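Local coordinates for diguanylate cyclase DosC (Escherichia coli, PDB 4ZVB), which senses oxygen through a haem-bound globin domain and, as a diguanylate cyclase, makes the second messenger cyclic di-GMP, at residues H34-S39 with A68-I73. Numbering follows the deposited sequence.
With HEM (protoporphyrin IX containing Fe), chain E.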
# COMPACT_ATOMS: atom_id res chain seq x y z
N HIS A 34 -19.94 -4.19 -2.50
CA HIS A 34 -19.06 -5.33 -2.28
C HIS A 34 -18.38 -5.36 -0.92
O HIS A 34 -17.53 -6.21 -0.67
CB HIS A 34 -17.99 -5.38 -3.38
CG HIS A 34 -18.55 -5.48 -4.76
ND1 HIS A 34 -18.75 -4.38 -5.57
CD2 HIS A 34 -18.96 -6.55 -5.49
CE1 HIS A 34 -19.26 -4.77 -6.72
NE2 HIS A 34 -19.39 -6.08 -6.70
N ALA A 35 -18.74 -4.43 -0.04
CA ALA A 35 -18.13 -4.37 1.29
C ALA A 35 -18.40 -5.65 2.10
O ALA A 35 -17.55 -6.08 2.87
CB ALA A 35 -18.64 -3.16 2.06
N HIS A 36 -19.57 -6.23 1.91
CA HIS A 36 -19.93 -7.46 2.61
C HIS A 36 -19.00 -8.60 2.22
O HIS A 36 -18.50 -9.32 3.08
CB HIS A 36 -21.38 -7.85 2.33
CG HIS A 36 -21.83 -9.08 3.05
ND1 HIS A 36 -21.70 -9.23 4.41
CD2 HIS A 36 -22.41 -10.22 2.60
CE1 HIS A 36 -22.17 -10.41 4.77
NE2 HIS A 36 -22.61 -11.03 3.69
N TYR A 37 -18.78 -8.76 0.92
CA TYR A 37 -17.86 -9.79 0.43
C TYR A 37 -16.42 -9.50 0.86
O TYR A 37 -15.72 -10.40 1.32
CB TYR A 37 -17.92 -9.89 -1.10
CG TYR A 37 -16.67 -10.51 -1.69
CD1 TYR A 37 -16.43 -11.87 -1.60
CD2 TYR A 37 -15.72 -9.72 -2.34
CE1 TYR A 37 -15.29 -12.44 -2.13
CE2 TYR A 37 -14.58 -10.28 -2.88
CZ TYR A 37 -14.36 -11.64 -2.77
OH TYR A 37 -13.23 -12.20 -3.30
N LEU A 38 -16.00 -8.26 0.71
CA LEU A 38 -14.63 -7.87 1.06
C LEU A 38 -14.33 -8.14 2.53
O LEU A 38 -13.22 -8.54 2.87
CB LEU A 38 -14.40 -6.39 0.73
CG LEU A 38 -14.32 -6.04 -0.76
CD1 LEU A 38 -14.27 -4.54 -0.95
CD2 LEU A 38 -13.12 -6.71 -1.41
N SER A 39 -15.32 -7.92 3.39
CA SER A 39 -15.15 -8.15 4.82
C SER A 39 -15.01 -9.63 5.16
O SER A 39 -14.10 -10.02 5.90
CB SER A 39 -16.32 -7.54 5.60
OG SER A 39 -17.55 -8.13 5.21
N ALA A 68 -17.80 -4.38 11.42
CA ALA A 68 -16.94 -3.21 11.56
C ALA A 68 -16.05 -3.03 10.33
O ALA A 68 -15.80 -1.90 9.91
CB ALA A 68 -16.09 -3.34 12.81
N MET A 69 -15.57 -4.14 9.77
CA MET A 69 -14.74 -4.09 8.57
C MET A 69 -15.55 -3.54 7.41
O MET A 69 -15.05 -2.74 6.62
CB MET A 69 -14.22 -5.49 8.23
CG MET A 69 -13.19 -5.51 7.11
SD MET A 69 -11.71 -4.58 7.53
CE MET A 69 -11.26 -5.37 9.07
N GLU A 70 -16.80 -3.97 7.31
CA GLU A 70 -17.71 -3.52 6.27
C GLU A 70 -17.95 -2.02 6.38
O GLU A 70 -17.90 -1.30 5.38
CB GLU A 70 -19.03 -4.29 6.34
CG GLU A 70 -20.01 -3.96 5.24
CD GLU A 70 -21.25 -4.83 5.27
OE1 GLU A 70 -21.29 -5.78 6.09
OE2 GLU A 70 -22.18 -4.58 4.48
N ARG A 71 -18.21 -1.55 7.60
CA ARG A 71 -18.42 -0.13 7.85
C ARG A 71 -17.16 0.68 7.56
O ARG A 71 -17.23 1.79 7.02
CB ARG A 71 -18.86 0.09 9.30
CG ARG A 71 -19.43 1.48 9.57
CD ARG A 71 -19.79 1.66 11.04
NE ARG A 71 -20.88 0.79 11.47
CZ ARG A 71 -20.70 -0.33 12.16
NH1 ARG A 71 -19.48 -0.72 12.51
NH2 ARG A 71 -21.75 -1.07 12.51
N TRP A 72 -16.01 0.12 7.91
CA TRP A 72 -14.73 0.78 7.69
C TRP A 72 -14.46 1.01 6.21
O TRP A 72 -14.09 2.11 5.80
CB TRP A 72 -13.59 -0.05 8.30
CG TRP A 72 -12.27 0.66 8.32
CD1 TRP A 72 -11.74 1.37 9.36
CD2 TRP A 72 -11.31 0.72 7.26
NE1 TRP A 72 -10.51 1.88 9.01
CE2 TRP A 72 -10.22 1.49 7.72
CE3 TRP A 72 -11.26 0.20 5.96
CZ2 TRP A 72 -9.10 1.75 6.93
CZ3 TRP A 72 -10.15 0.47 5.18
CH2 TRP A 72 -9.09 1.23 5.67
N ILE A 73 -14.65 -0.04 5.41
CA ILE A 73 -14.41 0.03 3.97
C ILE A 73 -15.31 1.07 3.31
O ILE A 73 -14.86 1.85 2.46
CB ILE A 73 -14.64 -1.34 3.30
CG1 ILE A 73 -13.61 -2.35 3.80
CG2 ILE A 73 -14.55 -1.22 1.78
CD1 ILE A 73 -13.86 -3.77 3.32
CHA HEM E . -11.28 -4.42 15.92
CHB HEM E . -8.30 -8.09 14.85
CHC HEM E . -6.82 -5.69 10.91
CHD HEM E . -10.42 -2.50 11.49
C1A HEM E . -10.62 -5.62 15.98
C2A HEM E . -10.78 -6.65 17.00
C3A HEM E . -9.95 -7.66 16.70
C4A HEM E . -9.24 -7.32 15.48
CMA HEM E . -9.79 -8.97 17.49
CAA HEM E . -11.73 -6.60 18.21
CBA HEM E . -13.18 -6.72 17.75
CGA HEM E . -14.06 -6.98 18.95
O1A HEM E . -13.51 -7.15 20.07
O2A HEM E . -15.30 -7.03 18.78
C1B HEM E . -7.64 -7.77 13.68
C2B HEM E . -6.68 -8.61 12.98
C3B HEM E . -6.27 -7.94 11.89
C4B HEM E . -6.96 -6.67 11.87
CMB HEM E . -6.26 -10.01 13.48
CAB HEM E . -5.25 -8.34 10.79
CBB HEM E . -4.62 -9.51 10.72
C1C HEM E . -7.71 -4.67 10.68
C2C HEM E . -7.77 -3.85 9.49
C3C HEM E . -8.77 -2.96 9.65
C4C HEM E . -9.36 -3.20 10.95
CMC HEM E . -6.81 -4.04 8.29
CAC HEM E . -9.28 -1.85 8.69
CBC HEM E . -8.78 -1.62 7.47
C1D HEM E . -11.03 -2.74 12.71
C2D HEM E . -12.22 -2.08 13.18
C3D HEM E . -12.49 -2.68 14.57
C4D HEM E . -11.43 -3.64 14.79
CMD HEM E . -13.04 -1.00 12.44
CAD HEM E . -13.64 -2.33 15.54
CBD HEM E . -13.54 -0.87 15.96
CGD HEM E . -14.60 -0.55 16.99
O1D HEM E . -14.70 0.63 17.40
O2D HEM E . -15.35 -1.48 17.39
NA HEM E . -9.67 -6.06 15.08
NB HEM E . -7.79 -6.60 12.97
NC HEM E . -8.69 -4.24 11.55
ND HEM E . -10.60 -3.64 13.68
FE HEM E . -9.08 -5.04 13.40
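Ala35 and Glu70 meet where two helices of the protoglobin-type globin domain, 21-48 and 59-77, pass each other; the short segments run at 128° with their axes 8.4 Å apart. Small residues permit this closeness: Ala35 CB rests 3.6 Å from Glu70 CG, and Ser39 CB lies against Met69 CB. Beside these touches, Ile73 CD1 reaches Leu38 CB at 3.7 Å; the rest of Leu38 packs on Ile118 and Leu119 of helix 105-124, tying a third helix to the pair. The polar contribution comes from Glu70, which the other segment covers more than any other residue here. Glu70 runs straight out, CG anti to the main-chain nitrogen (chi1 -176°), and lays its carboxylate alongside the backbone and CB of His36; OE1 stands near the plane of the imidazole at its edge, 3.9 Å from ND1, too long for a hydrogen bond. The other side of helix 59-77 faces the haem. Ala68 CB touches a propionate arm at CAD, and Met69, bent at chi2 and chi3, turns away from Ser39 to bring CE within 3.4 Å of C4C of the porphyrin. Trp72 spreads one indole face over the haem vinyl carbon CBC, which sits 3.1 Å above the ring plane, displaced from the ring centre toward its border. Its NE1 is hydrogen-bonded to Gln91 OE1. Were Trp72 replaced by an alanine, the vinyl group would probably lose its flat cover and be freer to turn, and Gln91 its indole partner. Back on helix 21-48, the buried Ser39 hydroxyl is satisfied within its own helix: OG donates to His36 O at 2.6 Å, approaching from above the carbonyl plane, 38° out of it.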